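PDB 4OEU: putative peptide ABC-transport system periplasmic peptide-binding protein from Campylobacter jejuni, which probably binds a peptide or other solute in the periplasm and hands it to an ABC importer. Local coordinates for residues 124-129 and 427-432; 161-166 and 187-192; 250-255 and 329-334; 418-423 and 445-450. All blocks are in the same frame, centred on the assembly; numbering follows the deposited sequence.

Interaction 1: 124-129 and 427-432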
# COMPACT_ATOMS: atom_id res chain seq x y z
N LYS A 124 -12.47 -13.67 -17.84
CA LYS A 124 -12.49 -12.34 -18.43
C LYS A 124 -11.06 -11.82 -18.42
O LYS A 124 -10.25 -12.25 -17.60
CB LYS A 124 -13.41 -11.41 -17.63
CG LYS A 124 -14.88 -11.78 -17.68
CD LYS A 124 -15.66 -10.99 -16.63
CE LYS A 124 -17.00 -11.65 -16.31
NZ LYS A 124 -17.67 -10.99 -15.14
N PRO A 125 -10.74 -10.85 -19.30
CA PRO A 125 -9.39 -10.29 -19.30
C PRO A 125 -9.03 -9.64 -17.96
O PRO A 125 -9.90 -9.04 -17.33
CB PRO A 125 -9.43 -9.25 -20.42
CG PRO A 125 -10.59 -9.64 -21.28
CD PRO A 125 -11.59 -10.28 -20.37
N TYR A 126 -7.78 -9.77 -17.54
CA TYR A 126 -7.29 -9.08 -16.35
C TYR A 126 -5.82 -8.70 -16.58
O TYR A 126 -4.92 -9.43 -16.16
CB TYR A 126 -7.44 -9.95 -15.11
CG TYR A 126 -7.04 -9.27 -13.82
CD1 TYR A 126 -7.73 -8.16 -13.36
CD2 TYR A 126 -5.97 -9.73 -13.07
CE1 TYR A 126 -7.36 -7.52 -12.18
CE2 TYR A 126 -5.59 -9.11 -11.89
CZ TYR A 126 -6.30 -8.00 -11.45
OH TYR A 126 -5.93 -7.37 -10.28
N PRO A 127 -5.58 -7.56 -17.26
CA PRO A 127 -4.24 -7.12 -17.67
C PRO A 127 -3.27 -6.87 -16.50
O PRO A 127 -2.06 -6.75 -16.74
CB PRO A 127 -4.51 -5.81 -18.44
CG PRO A 127 -5.85 -5.35 -17.96
CD PRO A 127 -6.63 -6.61 -17.68
N ALA A 128 -3.77 -6.81 -15.28
CA ALA A 128 -2.89 -6.65 -14.12
C ALA A 128 -2.35 -8.00 -13.65
O ALA A 128 -1.61 -8.06 -12.67
CB ALA A 128 -3.63 -5.95 -12.99
N PHE A 129 -2.72 -9.06 -14.35
CA PHE A 129 -2.41 -10.42 -13.90
C PHE A 129 -0.91 -10.64 -13.69
O PHE A 129 -0.50 -11.18 -12.66
CB PHE A 129 -2.95 -11.45 -14.89
CG PHE A 129 -3.02 -12.84 -14.35
CD1 PHE A 129 -3.23 -13.06 -12.99
CD2 PHE A 129 -2.87 -13.94 -15.18
CE1 PHE A 129 -3.30 -14.34 -12.49
CE2 PHE A 129 -2.94 -15.22 -14.68
CZ PHE A 129 -3.15 -15.43 -13.33
N LYS A 427 -14.80 -2.37 -15.05
CA LYS A 427 -14.55 -2.36 -16.48
C LYS A 427 -13.09 -2.07 -16.78
O LYS A 427 -12.51 -2.66 -17.69
CB LYS A 427 -15.44 -1.33 -17.18
CG LYS A 427 -16.92 -1.69 -17.20
CD LYS A 427 -17.66 -1.01 -18.34
CE LYS A 427 -18.87 -1.83 -18.79
NZ LYS A 427 -18.50 -3.25 -19.02
N ALA A 428 -12.47 -1.20 -15.98
CA ALA A 428 -11.06 -0.88 -16.16
C ALA A 428 -10.16 -2.08 -15.90
O ALA A 428 -9.18 -2.29 -16.62
CB ALA A 428 -10.67 0.27 -15.27
N ARG A 429 -10.50 -2.87 -14.88
CA ARG A 429 -9.67 -4.01 -14.52
C ARG A 429 -9.92 -5.19 -15.44
O ARG A 429 -9.13 -6.13 -15.46
CB ARG A 429 -9.89 -4.42 -13.06
CG ARG A 429 -11.09 -5.34 -12.82
CD ARG A 429 -11.58 -5.28 -11.36
NE ARG A 429 -10.49 -5.48 -10.41
CZ ARG A 429 -10.20 -6.64 -9.82
NH1 ARG A 429 -9.18 -6.70 -8.96
NH2 ARG A 429 -10.90 -7.73 -10.10
N ASN A 430 -11.01 -5.16 -16.21
CA ASN A 430 -11.31 -6.26 -17.12
C ASN A 430 -11.21 -5.86 -18.59
O ASN A 430 -11.79 -6.52 -19.45
CB ASN A 430 -12.70 -6.86 -16.87
CG ASN A 430 -12.76 -7.74 -15.62
OD1 ASN A 430 -13.79 -7.81 -14.96
ND2 ASN A 430 -11.65 -8.40 -15.29
N THR A 431 -10.46 -4.80 -18.88
CA THR A 431 -10.30 -4.35 -20.26
C THR A 431 -8.84 -4.49 -20.69
O THR A 431 -7.94 -3.97 -20.03
CB THR A 431 -10.73 -2.87 -20.43
OG1 THR A 431 -12.09 -2.71 -20.04
CG2 THR A 431 -10.55 -2.44 -21.88
N SER A 432 -8.59 -5.18 -21.80
CA SER A 432 -7.21 -5.37 -22.24
C SER A 432 -6.62 -4.10 -22.85
O SER A 432 -5.47 -3.76 -22.56
CB SER A 432 -7.12 -6.52 -23.24
OG SER A 432 -7.73 -7.68 -22.72
O HOH W 1 -6.28 -5.53 -14.68
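P125, Y126 and P127 pack against R429 and N430 in a loop-to-helix contact within the periplasmic binding protein fold of this family 5 member: the loop between strand 117-122 and helix 129-132 meets the segment 427-432 at the C-terminal part of helix 419-429. Y126 to F129 form a type I beta turn. The Y126 ring carries the middle of the contact, its CE1 lying 3.7 Å above the centre of the R429 guanidinium, with the two planes 50° apart. Both side chains converge on D391: Y126 OH hydrogen-bonds to its carboxylate and R429 NH1 forms a salt bridge with it, while R429 NH2 pairs with E105, so the guanidinium is probably held firmly in place. R429 O accepts the CA-H of Y126, lies 3.4 Å from P127 CD and is bridged by a water to A128 N. P127 CG meets T431 O at 3.2 Å and P125 CB sits 3.3 Å from S432 OG. N430 completes the seam. Its amide is anchored by D106 and Q426, and N430 ND2 donates to P125 O at 2.8 Å, tilted 18° from the carbonyl plane.

Interaction 2: 161-166 and 187-192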
# COMPACT_ATOMS: atom_id res chain seq x y z
N GLY A 161 12.60 -16.90 -2.06
CA GLY A 161 13.21 -15.59 -2.11
C GLY A 161 14.68 -15.61 -1.73
O GLY A 161 15.23 -16.65 -1.40
N PRO A 162 15.32 -14.43 -1.78
CA PRO A 162 16.74 -14.22 -1.46
C PRO A 162 17.09 -14.49 0.01
O PRO A 162 18.25 -14.71 0.31
CB PRO A 162 16.95 -12.74 -1.78
CG PRO A 162 15.60 -12.12 -1.64
CD PRO A 162 14.66 -13.17 -2.17
N TYR A 163 16.10 -14.49 0.90
CA TYR A 163 16.41 -14.67 2.32
C TYR A 163 15.57 -15.74 3.00
O TYR A 163 14.37 -15.87 2.75
CB TYR A 163 16.27 -13.33 3.06
CG TYR A 163 17.50 -12.47 2.91
CD1 TYR A 163 18.64 -12.74 3.67
CD2 TYR A 163 17.54 -11.41 2.01
CE1 TYR A 163 19.78 -11.97 3.54
CE2 TYR A 163 18.68 -10.64 1.87
CZ TYR A 163 19.80 -10.92 2.65
OH TYR A 163 20.94 -10.17 2.54
N LYS A 164 16.23 -16.50 3.87
CA LYS A 164 15.61 -17.61 4.58
C LYS A 164 15.17 -17.17 5.97
O LYS A 164 15.87 -16.41 6.64
CB LYS A 164 16.59 -18.78 4.69
CG LYS A 164 17.03 -19.37 3.35
CD LYS A 164 17.99 -20.54 3.55
CE LYS A 164 17.27 -21.80 3.99
NZ LYS A 164 17.08 -22.74 2.85
N PHE A 165 14.02 -17.66 6.42
CA PHE A 165 13.53 -17.35 7.77
C PHE A 165 14.38 -18.06 8.83
O PHE A 165 14.61 -19.27 8.74
CB PHE A 165 12.06 -17.74 7.90
CG PHE A 165 11.47 -17.48 9.26
CD1 PHE A 165 10.97 -16.22 9.57
CD2 PHE A 165 11.41 -18.48 10.21
CE1 PHE A 165 10.42 -15.98 10.82
CE2 PHE A 165 10.85 -18.25 11.46
CZ PHE A 165 10.36 -16.99 11.77
N VAL A 166 14.86 -17.30 9.80
CA VAL A 166 15.63 -17.86 10.92
C VAL A 166 14.80 -17.93 12.21
O VAL A 166 14.51 -19.02 12.70
CB VAL A 166 16.92 -17.06 11.20
CG1 VAL A 166 17.62 -17.59 12.44
CG2 VAL A 166 17.83 -17.11 9.99
N VAL A 187 23.15 -13.71 -3.00
CA VAL A 187 22.74 -12.85 -1.90
C VAL A 187 23.99 -12.40 -1.14
O VAL A 187 24.75 -13.23 -0.63
CB VAL A 187 21.78 -13.56 -0.94
CG1 VAL A 187 21.30 -12.60 0.12
CG2 VAL A 187 20.60 -14.13 -1.72
N LYS A 188 24.22 -11.10 -1.10
CA LYS A 188 25.49 -10.56 -0.62
C LYS A 188 25.66 -10.57 0.90
O LYS A 188 26.65 -11.09 1.41
CB LYS A 188 25.67 -9.15 -1.18
CG LYS A 188 25.99 -9.19 -2.68
CD LYS A 188 26.03 -7.81 -3.30
CE LYS A 188 26.46 -7.88 -4.76
NZ LYS A 188 26.51 -6.54 -5.40
N THR A 189 24.69 -10.02 1.63
CA THR A 189 24.80 -9.95 3.09
C THR A 189 24.16 -11.18 3.74
O THR A 189 22.96 -11.42 3.59
CB THR A 189 24.14 -8.68 3.65
OG1 THR A 189 24.81 -7.53 3.12
CG2 THR A 189 24.22 -8.66 5.18
N PRO A 190 24.98 -11.97 4.45
CA PRO A 190 24.58 -13.26 5.03
C PRO A 190 23.54 -13.16 6.15
O PRO A 190 22.77 -14.11 6.32
CB PRO A 190 25.90 -13.82 5.59
CG PRO A 190 26.96 -13.12 4.82
CD PRO A 190 26.43 -11.74 4.58
N ARG A 191 23.51 -12.06 6.89
CA ARG A 191 22.50 -11.92 7.93
C ARG A 191 21.67 -10.67 7.75
O ARG A 191 22.20 -9.58 7.56
CB ARG A 191 23.10 -11.92 9.34
CG ARG A 191 23.43 -13.29 9.90
CD ARG A 191 23.20 -13.30 11.41
NE ARG A 191 24.10 -12.44 12.16
CZ ARG A 191 23.91 -12.10 13.43
NH1 ARG A 191 24.78 -11.31 14.06
NH2 ARG A 191 22.83 -12.53 14.08
N LEU A 192 20.35 -10.84 7.83
CA LEU A 192 19.43 -9.73 7.68
C LEU A 192 18.42 -9.72 8.82
O LEU A 192 17.76 -10.72 9.10
CB LEU A 192 18.71 -9.80 6.34
CG LEU A 192 17.67 -8.70 6.13
CD1 LEU A 192 18.35 -7.34 6.13
CD2 LEU A 192 16.90 -8.92 4.84
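Y163 reaches across to V187, T189 and L192 from the start of strand 163-169, and its side chain can be followed outward. CB points toward the other segment, and with CG beside the backbone N (chi1 -82°) the ring is laid between two aliphatic neighbours. At its root, Y163 CD2 lies 3.8 Å from the L192 methyl CD2, with Y163 CG a little farther; this methyl makes a CH-pi contact 3.9 Å from the ring centroid and 14° off the normal. Along the CD1-CE1 side of the same face, L192 CB comes within 3.7 Å of Y163 CE1. The opposite face belongs to V187, whose CG1 touches CE2 and comes within 3.4 Å of CZ. The ring is thus sandwiched between valine and leucine, which should limit its tilting. At the tip, Y163 OH donates to T189 O at 2.6 Å; the oxygen lies in the plane of the ring, and the hydroxyl meets it in the carbonyl plane on a lone pair. T189 OG1 itself turns to the carbonyl of W492. Behind the tyrosine, P162 CB rests on V187 CG2 at 3.9 Å, and the P162 side chain lies about 7 Å from both the magnesium ion and its ligand N31. Strands 163-169 and 191-196 do not pair directly: strand 173-178 runs between them and gives F176 to the same packing. V187 and T189 come from the loop leading into strand 191-196, whereas Y163 reaches L192 across the intervening strand of a four-stranded mixed sheet.

Interaction 3: 250-255 and 329-334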
# COMPACT_ATOMS: atom_id res chain seq x y z
N ASN A 250 -21.33 8.31 9.19
CA ASN A 250 -21.54 9.49 10.04
C ASN A 250 -22.74 10.33 9.61
O ASN A 250 -22.94 10.59 8.42
CB ASN A 250 -20.27 10.36 10.07
CG ASN A 250 -20.41 11.56 11.00
OD1 ASN A 250 -20.88 12.62 10.60
ND2 ASN A 250 -19.98 11.39 12.25
N GLU A 251 -23.52 10.79 10.58
CA GLU A 251 -24.77 11.51 10.31
C GLU A 251 -24.56 12.77 9.47
O GLU A 251 -25.46 13.18 8.75
CB GLU A 251 -25.46 11.87 11.62
CG GLU A 251 -24.63 12.77 12.52
CD GLU A 251 -25.24 12.96 13.90
OE1 GLU A 251 -26.45 13.29 14.00
OE2 GLU A 251 -24.51 12.73 14.89
N PHE A 252 -23.37 13.36 9.56
CA PHE A 252 -23.06 14.56 8.79
C PHE A 252 -22.24 14.25 7.53
O PHE A 252 -22.49 14.83 6.47
CB PHE A 252 -22.32 15.56 9.67
CG PHE A 252 -23.05 15.93 10.93
CD1 PHE A 252 -24.39 16.29 10.88
CD2 PHE A 252 -22.41 15.92 12.16
CE1 PHE A 252 -25.08 16.64 12.04
CE2 PHE A 252 -23.09 16.26 13.32
CZ PHE A 252 -24.43 16.62 13.26
N LEU A 253 -21.27 13.35 7.65
CA LEU A 253 -20.36 13.07 6.54
C LEU A 253 -20.99 12.27 5.40
O LEU A 253 -20.40 12.18 4.32
CB LEU A 253 -19.10 12.36 7.04
CG LEU A 253 -18.02 13.16 7.79
CD1 LEU A 253 -18.52 13.83 9.04
CD2 LEU A 253 -16.83 12.27 8.12
N LYS A 254 -22.15 11.67 5.62
CA LYS A 254 -22.81 10.94 4.53
C LYS A 254 -23.28 11.93 3.46
O LYS A 254 -23.32 11.60 2.27
CB LYS A 254 -23.98 10.10 5.04
CG LYS A 254 -25.21 10.89 5.47
CD LYS A 254 -26.29 9.99 6.05
CE LYS A 254 -27.48 10.80 6.55
NZ LYS A 254 -28.43 9.98 7.36
N ASP A 255 -23.62 13.15 3.88
CA ASP A 255 -24.11 14.20 2.98
C ASP A 255 -23.01 14.64 2.02
O ASP A 255 -21.90 14.96 2.43
CB ASP A 255 -24.61 15.40 3.80
CG ASP A 255 -25.27 16.49 2.94
OD1 ASP A 255 -24.96 16.62 1.73
OD2 ASP A 255 -26.10 17.25 3.49
N LYS A 329 -28.79 20.33 15.95
CA LYS A 329 -27.53 19.66 16.26
C LYS A 329 -26.35 20.21 15.47
O LYS A 329 -26.40 20.33 14.25
CB LYS A 329 -27.63 18.15 16.05
CG LYS A 329 -28.44 17.43 17.12
CD LYS A 329 -28.41 15.92 16.92
CE LYS A 329 -29.21 15.21 18.01
NZ LYS A 329 -29.32 13.74 17.74
N ILE A 330 -25.29 20.56 16.20
CA ILE A 330 -24.07 21.13 15.62
C ILE A 330 -23.35 20.17 14.67
O ILE A 330 -23.29 18.96 14.93
CB ILE A 330 -23.08 21.54 16.73
CG1 ILE A 330 -23.81 22.27 17.87
CG2 ILE A 330 -21.95 22.39 16.18
CD1 ILE A 330 -24.13 21.38 19.07
N LEU A 331 -22.79 20.71 13.59
CA LEU A 331 -21.97 19.93 12.67
C LEU A 331 -20.66 19.61 13.36
O LEU A 331 -19.72 20.41 13.32
CB LEU A 331 -21.71 20.67 11.36
CG LEU A 331 -21.49 19.87 10.08
CD1 LEU A 331 -21.29 20.80 8.89
CD2 LEU A 331 -20.32 18.91 10.19
N GLU A 332 -20.60 18.44 13.98
CA GLU A 332 -19.45 18.05 14.77
C GLU A 332 -19.05 16.61 14.45
O GLU A 332 -19.91 15.76 14.24
CB GLU A 332 -19.76 18.21 16.26
CG GLU A 332 -18.58 17.98 17.18
CD GLU A 332 -18.87 18.42 18.60
OE1 GLU A 332 -20.07 18.54 18.95
OE2 GLU A 332 -17.91 18.62 19.38
N PHE A 333 -17.75 16.36 14.35
CA PHE A 333 -17.22 15.00 14.21
C PHE A 333 -15.75 14.96 14.64
O PHE A 333 -15.15 16.00 14.89
CB PHE A 333 -17.39 14.49 12.77
CG PHE A 333 -16.68 15.32 11.74
CD1 PHE A 333 -15.38 15.03 11.37
CD2 PHE A 333 -17.33 16.39 11.14
CE1 PHE A 333 -14.73 15.79 10.42
CE2 PHE A 333 -16.68 17.16 10.18
CZ PHE A 333 -15.38 16.86 9.82
N GLU A 334 -15.20 13.75 14.74
CA GLU A 334 -13.82 13.57 15.19
C GLU A 334 -12.86 13.28 14.03
O GLU A 334 -13.25 12.70 13.02
CB GLU A 334 -13.71 12.44 16.22
CG GLU A 334 -14.38 12.72 17.57
CD GLU A 334 -14.96 11.47 18.20
OE1 GLU A 334 -14.55 10.36 17.80
OE2 GLU A 334 -15.82 11.58 19.10
O HOH W 2 -20.39 13.39 14.32
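F252 and L253 make the apolar part of this contact, on L331 and F333 of strand 329-338. The F252 ring is held between E251 CG, 3.6 Å above its centre, and L331 CA, which forms a CH-pi contact over the opposite face, 18° off the ring normal. L331 CD2 also packs on F252 CB at 3.9 Å. L253 turns its CD1 over the F333 ring, another CH-pi contact, 3.8 Å from the centroid; a chi1 of 60° sets the phenylalanine ring between its own backbone N and carbonyl carbon. Two backbone carbonyls approach the F252 ring: E332 O lies in the ring plane, 3.3 Å from CD2, and I330 O comes to CZ obliquely. E251 OE1 and K329 NZ are 4.7 Å apart, not in contact, and may attract each other weakly. Hydrogen bonds act within the loop: N250 OD1 accepts from F252 N at 2.8 Å, from above the carbonyl plane, and from L253 N at 3.1 Å, on a lone pair in that plane. These two bonds probably help to set the turn from which F252 and L253 reach the strand. N250 thereby forms an Asx turn and Asx motif, shortly before D255 serves as N-cap of helix 256-264.

Interaction 4: 418-423 and 445-450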
# COMPACT_ATOMS: atom_id res chain seq x y z
N ASP A 418 -20.39 4.02 -4.37
CA ASP A 418 -20.71 4.82 -5.54
C ASP A 418 -20.83 3.92 -6.77
O ASP A 418 -19.88 3.20 -7.11
CB ASP A 418 -19.66 5.91 -5.76
CG ASP A 418 -20.02 6.86 -6.90
OD1 ASP A 418 -20.55 7.96 -6.62
OD2 ASP A 418 -19.76 6.51 -8.07
N LYS A 419 -21.98 3.97 -7.42
CA LYS A 419 -22.26 3.08 -8.54
C LYS A 419 -21.33 3.32 -9.73
O LYS A 419 -20.92 2.38 -10.42
CB LYS A 419 -23.72 3.23 -8.98
CG LYS A 419 -24.13 2.34 -10.14
CD LYS A 419 -25.20 3.01 -10.99
CE LYS A 419 -24.69 4.34 -11.55
NZ LYS A 419 -25.67 5.00 -12.46
N LYS A 420 -20.99 4.58 -9.97
CA LYS A 420 -20.12 4.96 -11.08
C LYS A 420 -18.68 4.53 -10.84
O LYS A 420 -17.98 4.12 -11.76
CB LYS A 420 -20.20 6.46 -11.32
CG LYS A 420 -21.53 6.91 -11.91
CD LYS A 420 -21.80 8.39 -11.65
CE LYS A 420 -20.81 9.28 -12.39
NZ LYS A 420 -20.74 10.66 -11.83
N VAL A 421 -18.24 4.61 -9.59
CA VAL A 421 -16.91 4.12 -9.23
C VAL A 421 -16.84 2.61 -9.43
O VAL A 421 -15.87 2.12 -10.01
CB VAL A 421 -16.55 4.46 -7.77
CG1 VAL A 421 -15.37 3.61 -7.30
CG2 VAL A 421 -16.24 5.95 -7.64
N ASP A 422 -17.86 1.90 -8.96
CA ASP A 422 -17.94 0.44 -9.09
C ASP A 422 -17.81 -0.01 -10.55
O ASP A 422 -17.01 -0.88 -10.88
CB ASP A 422 -19.26 -0.09 -8.52
CG ASP A 422 -19.33 0.01 -7.00
OD1 ASP A 422 -18.29 0.27 -6.35
OD2 ASP A 422 -20.44 -0.18 -6.46
N ILE A 423 -18.62 0.59 -11.42
CA ILE A 423 -18.63 0.24 -12.84
C ILE A 423 -17.30 0.58 -13.51
O ILE A 423 -16.76 -0.21 -14.28
CB ILE A 423 -19.77 0.96 -13.59
CG1 ILE A 423 -21.13 0.46 -13.09
CG2 ILE A 423 -19.66 0.77 -15.10
CD1 ILE A 423 -22.30 1.25 -13.63
N ILE A 445 -11.86 8.65 -11.78
CA ILE A 445 -11.39 9.90 -11.21
C ILE A 445 -12.49 10.97 -11.23
O ILE A 445 -12.68 11.70 -10.24
CB ILE A 445 -10.15 10.41 -11.97
CG1 ILE A 445 -8.98 9.44 -11.73
CG2 ILE A 445 -9.78 11.82 -11.53
CD1 ILE A 445 -7.81 9.64 -12.68
N ASP A 446 -13.22 11.05 -12.33
CA ASP A 446 -14.31 12.01 -12.43
C ASP A 446 -15.42 11.65 -11.43
O ASP A 446 -16.00 12.53 -10.80
CB ASP A 446 -14.87 12.07 -13.85
CG ASP A 446 -13.90 12.72 -14.83
OD1 ASP A 446 -12.90 13.30 -14.38
OD2 ASP A 446 -14.16 12.65 -16.06
N ALA A 447 -15.68 10.36 -11.28
CA ALA A 447 -16.70 9.89 -10.34
C ALA A 447 -16.31 10.23 -8.91
O ALA A 447 -17.15 10.59 -8.09
CB ALA A 447 -16.91 8.39 -10.49
N LEU A 448 -15.02 10.13 -8.62
CA LEU A 448 -14.51 10.50 -7.30
C LEU A 448 -14.70 12.00 -7.03
O LEU A 448 -14.97 12.40 -5.90
CB LEU A 448 -13.03 10.14 -7.17
CG LEU A 448 -12.67 8.66 -6.98
CD1 LEU A 448 -11.18 8.56 -6.73
CD2 LEU A 448 -13.44 8.05 -5.83
N TYR A 449 -14.55 12.82 -8.07
CA TYR A 449 -14.73 14.25 -7.89
C TYR A 449 -16.17 14.58 -7.52
O TYR A 449 -16.42 15.35 -6.58
CB TYR A 449 -14.33 15.03 -9.14
CG TYR A 449 -14.70 16.49 -9.07
CD1 TYR A 449 -15.88 16.97 -9.65
CD2 TYR A 449 -13.88 17.41 -8.43
CE1 TYR A 449 -16.23 18.31 -9.58
CE2 TYR A 449 -14.21 18.75 -8.35
CZ TYR A 449 -15.39 19.19 -8.93
OH TYR A 449 -15.72 20.53 -8.86
N GLU A 450 -17.12 14.00 -8.25
CA GLU A 450 -18.54 14.29 -8.04
C GLU A 450 -19.10 13.73 -6.74
O GLU A 450 -20.13 14.19 -6.26
CB GLU A 450 -19.36 13.77 -9.22
CG GLU A 450 -19.23 14.61 -10.49
CD GLU A 450 -20.05 15.90 -10.40
OE1 GLU A 450 -21.02 15.93 -9.61
OE2 GLU A 450 -19.74 16.87 -11.13
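D418 sets the edge of its carboxylate toward its own helix, while A447 CB approaches OD2 from one side of the carboxylate plane at 4.2 Å. OD2 takes the amide of V421 on its anti lone pair, at 2.9 Å and an N-H...O angle of 152°. The other oxygen, OD1, accepts from N451, so the N-cap of one helix also holds the residue just past the end of the other. The E450 carboxylate turns away from this seam to a salt bridge with K298; K420 NZ is 5.7 Å from E450 OE1 and nearest to E450 CB, 4.3 Å away. Helices 419-429 and 434-450 form an antiparallel helical hairpin, closed at its far end by a short loop; here their local axes lie 8.7 Å apart, with their directions 165° from each other. A447 presents its methyl to the neighbouring helix and touches both K420 CB and V421 CG2, the latter 3.8 Å away. V421 CG2, beside the backbone N and opposite the carbonyl carbon, serves a second partner as well: although the CB of L448 points away, its chain brings L448 CD2 back to 3.9 Å from this methyl.

How the interactions relate
Interactions 1 and 4 use the two ends of helix 419-429, their centres 18 Å apart: interaction 4 joins its first turn to helix 434-450, and interaction 1 fixes its far end to the 124-129 loop. Helix 434-450 serves both, since its R437 and Y440 touch P127 and T431 of interaction 1. Interaction 3 lies next to interaction 4, about 9 Å away between nearest atoms, without touching it. Interaction 2 stands apart, its centre 35 Å from that of interaction 1 and 51 Å from that of interaction 3, which is on the opposite side of the chain's centre. Of the four, interaction 2 alone lies near the magnesium site; interactions 1, 3 and 4 lie away from it.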